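DNA mimic protein DMP12 (Neisseria meningitidis MC58, PDB 3W1O) mimics the shape and charge of DNA and binds the histone-like protein HU, partially keeping HU off DNA and probably regulating it. Local coordinates at residues 52-57 with 95-100; 102-107 with 113-118. All blocks are in the same frame, centred on the assembly; numbering follows the deposited sequence.

Contact 1 of 2, residues 52-57 with 95-100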
ATOM      1  N   GLY A  52      -3.957  -5.641 -14.026  1.00 25.89           N
ATOM      2  CA  GLY A  52      -2.505  -5.724 -13.935  1.00 25.27           C
ATOM      3  C   GLY A  52      -1.837  -4.850 -12.876  1.00 23.45           C
ATOM      4  O   GLY A  52      -0.613  -4.736 -12.869  1.00 22.06           O
ATOM      5  N   LEU A  53      -2.620  -4.289 -11.948  1.00 22.97           N
ATOM      6  CA  LEU A  53      -2.073  -3.463 -10.889  1.00 21.60           C
ATOM      7  C   LEU A  53      -1.079  -4.233  -9.970  1.00 22.29           C
ATOM      8  O   LEU A  53       0.007  -3.735  -9.644  1.00 23.37           O
ATOM      9  CB  LEU A  53      -3.187  -2.800 -10.069  1.00 21.81           C
ATOM     10  CG  LEU A  53      -2.721  -1.998  -8.813  1.00 22.40           C
ATOM     11  CD1 LEU A  53      -1.724  -0.820  -9.210  1.00 24.97           C
ATOM     12  CD2 LEU A  53      -3.888  -1.403  -8.052  1.00 22.66           C
ATOM     13  N   TRP A  54      -1.446  -5.438  -9.533  1.00 22.41           N
ATOM     14  CA  TRP A  54      -0.619  -6.113  -8.563  1.00 22.23           C
ATOM     15  C   TRP A  54       0.611  -6.631  -9.266  1.00 23.42           C
ATOM     16  O   TRP A  54       1.720  -6.602  -8.707  1.00 23.77           O
ATOM     17  CB  TRP A  54      -1.380  -7.234  -7.835  1.00 21.52           C
ATOM     18  CG  TRP A  54      -2.716  -6.764  -7.330  1.00 21.70           C
ATOM     19  CD1 TRP A  54      -3.920  -7.328  -7.600  1.00 21.42           C
ATOM     20  CD2 TRP A  54      -2.984  -5.603  -6.529  1.00 23.00           C
ATOM     21  NE1 TRP A  54      -4.937  -6.614  -7.014  1.00 21.00           N
ATOM     22  CE2 TRP A  54      -4.393  -5.549  -6.338  1.00 22.52           C
ATOM     23  CE3 TRP A  54      -2.173  -4.620  -5.930  1.00 22.83           C
ATOM     24  CZ2 TRP A  54      -5.005  -4.563  -5.589  1.00 23.35           C
ATOM     25  CZ3 TRP A  54      -2.800  -3.625  -5.171  1.00 24.15           C
ATOM     26  CH2 TRP A  54      -4.191  -3.607  -5.016  1.00 21.83           C
ATOM     27  N   ARG A  55       0.442  -7.047 -10.515  1.00 24.19           N
ATOM     28  CA  ARG A  55       1.623  -7.409 -11.323  1.00 26.41           C
ATOM     29  C   ARG A  55       2.630  -6.247 -11.446  1.00 25.71           C
ATOM     30  O   ARG A  55       3.845  -6.438 -11.414  1.00 25.05           O
ATOM     31  CB  ARG A  55       1.150  -7.881 -12.717  1.00 26.99           C
ATOM     32  CG  ARG A  55       0.508  -9.267 -12.637  1.00 29.95           C
ATOM     33  CD  ARG A  55       0.066  -9.755 -14.014  1.00 38.37           C
ATOM     34  NE  ARG A  55      -1.384  -9.668 -14.176  1.00 38.73           N
ATOM     35  CZ  ARG A  55      -1.963  -8.889 -15.074  1.00 42.56           C
ATOM     36  NH1 ARG A  55      -1.201  -8.161 -15.872  1.00 45.31           N
ATOM     37  NH2 ARG A  55      -3.298  -8.833 -15.190  1.00 44.94           N
ATOM     38  N   LEU A  56       2.138  -5.027 -11.568  1.00 26.78           N
ATOM     39  CA  LEU A  56       3.003  -3.870 -11.620  1.00 28.80           C
ATOM     40  C   LEU A  56       3.774  -3.728 -10.340  1.00 28.86           C
ATOM     41  O   LEU A  56       4.976  -3.440 -10.387  1.00 30.28           O
ATOM     42  CB  LEU A  56       2.176  -2.600 -11.851  1.00 29.79           C
ATOM     43  CG  LEU A  56       2.514  -1.472 -12.810  1.00 33.67           C
ATOM     44  CD1 LEU A  56       3.142  -1.919 -14.161  1.00 35.03           C
ATOM     45  CD2 LEU A  56       1.207  -0.756 -13.062  1.00 34.31           C
ATOM     46  N   VAL A  57       3.087  -3.886  -9.200  1.00 28.41           N
ATOM     47  CA  VAL A  57       3.722  -3.840  -7.898  1.00 27.87           C
ATOM     48  C   VAL A  57       4.758  -4.959  -7.784  1.00 28.34           C
ATOM     49  O   VAL A  57       5.895  -4.727  -7.351  1.00 27.89           O
ATOM     50  CB  VAL A  57       2.713  -3.936  -6.741  1.00 28.90           C
ATOM     51  CG1 VAL A  57       3.453  -3.936  -5.430  1.00 28.81           C
ATOM     52  CG2 VAL A  57       1.752  -2.748  -6.777  1.00 26.10           C
ATOM     53  N   GLU A  95      -6.513   6.685 -11.585  1.00 22.53           N
ATOM     54  CA  GLU A  95      -7.714   6.102 -11.028  1.00 23.19           C
ATOM     55  C   GLU A  95      -7.618   6.189  -9.512  1.00 21.14           C
ATOM     56  O   GLU A  95      -6.526   6.187  -8.960  1.00 20.14           O
ATOM     57  CB  GLU A  95      -7.862   4.681 -11.548  1.00 23.56           C
ATOM     58  CG  GLU A  95      -8.101   4.718 -13.036  1.00 27.16           C
ATOM     59  CD  GLU A  95      -8.332   3.374 -13.638  1.00 31.83           C
ATOM     60  OE1 GLU A  95      -8.519   2.405 -12.875  1.00 31.49           O
ATOM     61  OE2 GLU A  95      -8.305   3.283 -14.899  1.00 32.82           O
ATOM     62  N   PRO A  96      -8.762   6.377  -8.835  1.00 21.55           N
ATOM     63  CA  PRO A  96      -8.670   6.686  -7.394  1.00 20.08           C
ATOM     64  C   PRO A  96      -7.852   5.716  -6.603  1.00 19.78           C
ATOM     65  O   PRO A  96      -7.046   6.163  -5.809  1.00 21.09           O
ATOM     66  CB  PRO A  96     -10.133   6.668  -6.927  1.00 20.60           C
ATOM     67  CG  PRO A  96     -10.890   7.149  -8.231  1.00 22.79           C
ATOM     68  CD  PRO A  96     -10.143   6.477  -9.360  1.00 20.80           C
ATOM     69  N   LEU A  97      -8.044   4.403  -6.759  1.00 19.35           N
ATOM     70  CA  LEU A  97      -7.268   3.496  -5.906  1.00 19.69           C
ATOM     71  C   LEU A  97      -5.761   3.685  -6.127  1.00 19.33           C
ATOM     72  O   LEU A  97      -4.962   3.646  -5.173  1.00 18.25           O
ATOM     73  CB  LEU A  97      -7.660   2.034  -6.199  1.00 21.03           C
ATOM     74  CG  LEU A  97      -6.828   0.961  -5.460  1.00 21.41           C
ATOM     75  CD1 LEU A  97      -7.081   1.103  -3.960  1.00 20.90           C
ATOM     76  CD2 LEU A  97      -7.220  -0.455  -5.946  1.00 25.39           C
ATOM     77  N   VAL A  98      -5.360   3.850  -7.386  1.00 18.85           N
ATOM     78  CA  VAL A  98      -3.954   4.007  -7.692  1.00 19.51           C
ATOM     79  C   VAL A  98      -3.463   5.322  -7.112  1.00 19.05           C
ATOM     80  O   VAL A  98      -2.386   5.360  -6.538  1.00 18.20           O
ATOM     81  CB  VAL A  98      -3.678   3.896  -9.216  1.00 20.26           C
ATOM     82  CG1 VAL A  98      -2.156   4.047  -9.510  1.00 20.06           C
ATOM     83  CG2 VAL A  98      -4.219   2.516  -9.738  1.00 23.53           C
ATOM     84  N   LYS A  99      -4.266   6.408  -7.226  1.00 17.81           N
ATOM     85  CA  LYS A  99      -3.909   7.662  -6.610  1.00 19.30           C
ATOM     86  C   LYS A  99      -3.761   7.528  -5.101  1.00 19.62           C
ATOM     87  O   LYS A  99      -2.883   8.152  -4.504  1.00 20.83           O
ATOM     88  CB  LYS A  99      -4.944   8.767  -6.890  1.00 18.49           C
ATOM     89  CG  LYS A  99      -4.958   9.265  -8.368  1.00 20.39           C
ATOM     90  CD  LYS A  99      -6.164  10.232  -8.590  1.00 18.05           C
ATOM     91  CE  LYS A  99      -6.047  11.423  -7.616  1.00 20.51           C
ATOM     92  NZ  LYS A  99      -6.953  12.448  -8.120  1.00 18.17           N
ATOM     93  N   ASN A 100      -4.662   6.762  -4.498  1.00 20.41           N
ATOM     94  CA  ASN A 100      -4.629   6.600  -3.081  1.00 20.67           C
ATOM     95  C   ASN A 100      -3.362   5.849  -2.636  1.00 20.08           C
ATOM     96  O   ASN A 100      -2.793   6.176  -1.596  1.00 19.85           O
ATOM     97  CB  ASN A 100      -5.884   5.890  -2.613  1.00 20.67           C
ATOM     98  CG  ASN A 100      -7.099   6.803  -2.659  1.00 23.50           C
ATOM     99  OD1 ASN A 100      -6.945   8.021  -2.618  1.00 27.69           O
ATOM    100  ND2 ASN A 100      -8.269   6.229  -2.779  1.00 24.44           N
TER

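Contact 2 of 2, residues 102-107 with 113-118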
ATOM      1  N   ILE A 102      -0.579   5.727  -4.356  1.00 17.52           N
ATOM      2  CA  ILE A 102       0.506   6.701  -4.600  1.00 18.83           C
ATOM      3  C   ILE A 102       0.657   7.681  -3.437  1.00 19.04           C
ATOM      4  O   ILE A 102       1.784   8.032  -3.004  1.00 19.10           O
ATOM      5  CB  ILE A 102       0.309   7.434  -5.944  1.00 19.64           C
ATOM      6  CG1 ILE A 102       0.610   6.504  -7.125  1.00 19.26           C
ATOM      7  CG2 ILE A 102       1.198   8.689  -6.001  1.00 19.79           C
ATOM      8  CD1 ILE A 102       0.093   7.101  -8.502  1.00 19.85           C
ATOM      9  N   HIS A 103      -0.479   8.107  -2.901  1.00 19.07           N
ATOM     10  CA  HIS A 103      -0.419   9.094  -1.852  1.00 20.75           C
ATOM     11  C   HIS A 103       0.234   8.562  -0.581  1.00 21.42           C
ATOM     12  O   HIS A 103       0.971   9.298   0.117  1.00 20.88           O
ATOM     13  CB  HIS A 103      -1.809   9.575  -1.471  1.00 21.44           C
ATOM     14  CG  HIS A 103      -1.751  10.733  -0.545  1.00 25.29           C
ATOM     15  ND1 HIS A 103      -1.301  11.974  -0.953  1.00 27.61           N
ATOM     16  CD2 HIS A 103      -1.966  10.821   0.789  1.00 25.57           C
ATOM     17  CE1 HIS A 103      -1.295  12.793   0.085  1.00 28.99           C
ATOM     18  NE2 HIS A 103      -1.696  12.119   1.154  1.00 27.52           N
ATOM     19  N   VAL A 104      -0.117   7.321  -0.221  1.00 20.16           N
ATOM     20  CA  VAL A 104       0.556   6.672   0.924  1.00 19.82           C
ATOM     21  C   VAL A 104       2.042   6.610   0.696  1.00 19.19           C
ATOM     22  O   VAL A 104       2.823   6.925   1.583  1.00 20.23           O
ATOM     23  CB  VAL A 104       0.048   5.243   1.129  1.00 19.35           C
ATOM     24  CG1 VAL A 104       0.897   4.544   2.292  1.00 18.62           C
ATOM     25  CG2 VAL A 104      -1.447   5.355   1.521  1.00 20.50           C
ATOM     26  N   LEU A 105       2.429   6.243  -0.503  1.00 19.47           N
ATOM     27  CA  LEU A 105       3.856   6.170  -0.843  1.00 20.52           C
ATOM     28  C   LEU A 105       4.540   7.549  -0.693  1.00 21.14           C
ATOM     29  O   LEU A 105       5.579   7.686  -0.035  1.00 21.57           O
ATOM     30  CB  LEU A 105       4.046   5.590  -2.254  1.00 18.91           C
ATOM     31  CG  LEU A 105       3.425   4.190  -2.487  1.00 20.93           C
ATOM     32  CD1 LEU A 105       3.674   3.755  -3.927  1.00 22.68           C
ATOM     33  CD2 LEU A 105       3.951   3.143  -1.472  1.00 22.20           C
ATOM     34  N   GLU A 106       3.936   8.580  -1.255  1.00 21.52           N
ATOM     35  CA  GLU A 106       4.488   9.944  -1.100  1.00 22.04           C
ATOM     36  C   GLU A 106       4.602  10.366   0.348  1.00 22.17           C
ATOM     37  O   GLU A 106       5.625  10.965   0.763  1.00 22.52           O
ATOM     38  CB  GLU A 106       3.626  10.957  -1.890  1.00 22.83           C
ATOM     39  CG  GLU A 106       3.744  10.734  -3.370  1.00 23.40           C
ATOM     40  CD  GLU A 106       2.945  11.704  -4.211  1.00 29.46           C
ATOM     41  OE1 GLU A 106       2.103  12.414  -3.641  1.00 28.76           O
ATOM     42  OE2 GLU A 106       3.156  11.731  -5.450  1.00 32.05           O
ATOM     43  N   TYR A 107       3.577  10.061   1.142  1.00 19.98           N
ATOM     44  CA  TYR A 107       3.569  10.468   2.514  1.00 20.68           C
ATOM     45  C   TYR A 107       4.731   9.758   3.235  1.00 20.34           C
ATOM     46  O   TYR A 107       5.379  10.330   4.140  1.00 21.52           O
ATOM     47  CB  TYR A 107       2.260  10.055   3.174  1.00 19.39           C
ATOM     48  CG  TYR A 107       2.043  10.579   4.564  1.00 20.32           C
ATOM     49  CD1 TYR A 107       1.208  11.659   4.812  1.00 22.05           C
ATOM     50  CD2 TYR A 107       2.654   9.959   5.666  1.00 22.20           C
ATOM     51  CE1 TYR A 107       0.969  12.139   6.125  1.00 22.62           C
ATOM     52  CE2 TYR A 107       2.456  10.464   6.955  1.00 21.93           C
ATOM     53  CZ  TYR A 107       1.613  11.508   7.183  1.00 22.88           C
ATOM     54  OH  TYR A 107       1.437  11.946   8.465  1.00 25.13           O
ATOM     55  N   LYS A 113       8.673   6.884   6.641  1.00 25.97           N
ATOM     56  CA  LYS A 113       7.898   5.789   7.274  1.00 25.74           C
ATOM     57  C   LYS A 113       8.085   4.533   6.412  1.00 25.40           C
ATOM     58  O   LYS A 113       8.280   4.591   5.184  1.00 26.35           O
ATOM     59  CB  LYS A 113       6.390   6.150   7.355  1.00 25.87           C
ATOM     60  CG  LYS A 113       5.987   7.442   8.114  1.00 25.77           C
ATOM     61  CD  LYS A 113       6.292   7.357   9.615  1.00 27.38           C
ATOM     62  CE  LYS A 113       5.703   8.510  10.389  1.00 32.85           C
ATOM     63  NZ  LYS A 113       5.489   8.161  11.847  1.00 34.98           N
ATOM     64  N   THR A 114       8.009   3.360   7.042  1.00 25.20           N
ATOM     65  CA  THR A 114       7.923   2.121   6.269  1.00 24.71           C
ATOM     66  C   THR A 114       6.477   1.973   5.837  1.00 21.05           C
ATOM     67  O   THR A 114       5.582   2.416   6.513  1.00 22.66           O
ATOM     68  CB  THR A 114       8.440   0.904   7.087  1.00 26.90           C
ATOM     69  OG1 THR A 114       9.872   0.922   6.986  1.00 29.59           O
ATOM     70  CG2 THR A 114       7.960  -0.425   6.539  1.00 26.06           C
ATOM     71  N   VAL A 115       6.296   1.449   4.658  1.00 19.86           N
ATOM     72  CA  VAL A 115       4.947   1.144   4.151  1.00 20.01           C
ATOM     73  C   VAL A 115       4.643  -0.315   4.420  1.00 18.60           C
ATOM     74  O   VAL A 115       5.472  -1.174   4.144  1.00 22.24           O
ATOM     75  CB  VAL A 115       4.864   1.492   2.674  1.00 18.80           C
ATOM     76  CG1 VAL A 115       3.615   0.913   2.032  1.00 19.74           C
ATOM     77  CG2 VAL A 115       4.817   3.021   2.534  1.00 17.66           C
ATOM     78  N   ILE A 116       3.469  -0.607   4.964  1.00 18.57           N
ATOM     79  CA  ILE A 116       3.065  -2.001   5.211  1.00 18.52           C
ATOM     80  C   ILE A 116       1.946  -2.421   4.277  1.00 18.55           C
ATOM     81  O   ILE A 116       1.014  -1.633   4.022  1.00 16.13           O
ATOM     82  CB  ILE A 116       2.557  -2.094   6.647  1.00 20.08           C
ATOM     83  CG1 ILE A 116       3.752  -1.783   7.586  1.00 24.36           C
ATOM     84  CG2 ILE A 116       1.940  -3.468   6.928  1.00 19.93           C
ATOM     85  CD1 ILE A 116       3.345  -1.568   8.974  1.00 29.20           C
ATOM     86  N   PHE A 117       2.052  -3.637   3.745  1.00 17.87           N
ATOM     87  CA  PHE A 117       0.885  -4.243   3.126  1.00 19.70           C
ATOM     88  C   PHE A 117       0.432  -5.318   4.104  1.00 18.97           C
ATOM     89  O   PHE A 117       1.223  -6.183   4.458  1.00 20.53           O
ATOM     90  CB  PHE A 117       1.212  -4.922   1.781  1.00 19.30           C
ATOM     91  CG  PHE A 117       1.775  -4.022   0.700  1.00 22.72           C
ATOM     92  CD1 PHE A 117       1.825  -2.634   0.825  1.00 29.32           C
ATOM     93  CD2 PHE A 117       2.216  -4.579  -0.477  1.00 28.74           C
ATOM     94  CE1 PHE A 117       2.372  -1.824  -0.217  1.00 31.27           C
ATOM     95  CE2 PHE A 117       2.753  -3.770  -1.522  1.00 33.06           C
ATOM     96  CZ  PHE A 117       2.819  -2.405  -1.368  1.00 28.30           C
ATOM     97  N   HIS A 118      -0.824  -5.290   4.508  1.00 18.87           N
ATOM     98  CA  HIS A 118      -1.318  -6.308   5.482  1.00 19.47           C
ATOM     99  C   HIS A 118      -2.638  -6.910   5.006  1.00 20.29           C
ATOM    100  O   HIS A 118      -3.522  -6.174   4.604  1.00 19.68           O
ATOM    101  CB  HIS A 118      -1.500  -5.710   6.863  1.00 18.54           C
ATOM    102  CG  HIS A 118      -2.214  -6.637   7.812  1.00 21.51           C
ATOM    103  ND1 HIS A 118      -1.567  -7.670   8.465  1.00 22.28           N
ATOM    104  CD2 HIS A 118      -3.533  -6.754   8.129  1.00 24.58           C
ATOM    105  CE1 HIS A 118      -2.451  -8.352   9.187  1.00 25.21           C
ATOM    106  NE2 HIS A 118      -3.649  -7.820   9.000  1.00 23.12           N
TER

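Contact 1 of 2, residues 52-57 with 95-100
Leu53 meets the helix that starts at Pro96 with both of its methyl groups, one for each of two successive residues. Leu53 CD2 lies 4.1 Å from Leu97 CD2, the two side chains crossing at a slant. Leu53 CD1 comes within 4.2 Å of Val98 CG2, and here the side chains run past each other in opposite directions. Both leucines carry CG anti to the backbone N (chi1 174° in Leu53, 175° in Leu97), which extends their branched ends toward each other between the two helices. Trp54 joins more loosely: its CH2 is 4.5 Å from CD2 of Leu97, with the methyl set obliquely to the indole. Leu53 CG also lies 3.9 Å above the plane of the Trp54 ring, displaced toward its rim, so the two neighbours of one helix pack on each other. The indole is anchored by NE1, which is hydrogen-bonded to the carbonyl O of Ile45, while Trp64 meets the ring edge-to-face. Next outward, Tyr48 touches both Leu53 and Leu97, and Leu87 touches both Leu53 and Val98, bridging the two helices. Glu95, the N-cap residue of helix 96-111, reaches the same neighbourhood through a salt bridge to Arg51 and a hydrogen bond to Tyr48. The axes of segments 53-57 and 96-100 approach no closer than 12.9 Å at an angle of 24°, too far for backbones to touch. The arrangement is that of two nearly parallel helices joined through a buried apolar layer, part of the alpha/beta core of the DMP12 fold, where Leu97 also packs on strand 37-40.

Contact 2 of 2, residues 102-107 with 113-118
Val115 points its side chain from strand 115-118 toward helix 96-111 and fits against Leu105 and Val104, residues adjacent in the helix. Starting at CB, the side chain forks into two methyls that both face the same leucine. Val115 CG1, anti to the backbone N (chi1 167°), is 4.2 Å from Leu105 CD2. Val115 CG2, on the branch beside the backbone N, is at 4.1 Å from that same Leu105 CD2, so the leucine methyl is met by both prongs of the valine. Val115 CG2 has a second neighbour as well, since Val104 CG1 lies 4.2 Å away. The side chains of Leu105 and Val115 cross at about a right angle. In Leu105 it is the end that makes the approach: chi1 of -57° sets CG beside the backbone N, and CD2 then reaches the strand.

This is helix-on-sheet packing in an antiparallel sheet of four strands, in which 115-118 is an inner strand. Its backbone is hydrogen-bonded on one flank to strand 7-10, through Ile116 with Phe10 and His118 with Leu8, and on the other to strand 72-75, through Val115 with Ile75 and Phe117 with Trp73. Alternation along the strand divides the side chains: CB of Val115 faces the helix, whereas CB of Ile116 points away from it, and the Ile116 side chain packs on Tyr21, Met24 and Ile25 of helix 21-30. Ile80 of helix 77-88 touches both Leu105 and Val115, adding a third element to the apolar cluster.

Contact 1 and contact 2 lie in series along the chain, with centres 13 Å apart, and both draw on helix 96-111. The first turn of that helix meets helix 53-61 in contact 1; its middle then packs on the sheet in contact 2, through strand 115-118, which follows the helix in sequence. The two also touch directly: Val57 CG1 is 4.0 Å from Phe117 CE2, bringing helix 53-61 up to the same strand. Helix 77-88 supplies Leu87 beside one contact and Ile80 beside the other. The Val57-Phe117 contact and helix 77-88 thus connect the two sites, consistent with one compact domain in this monomeric DNA mimic.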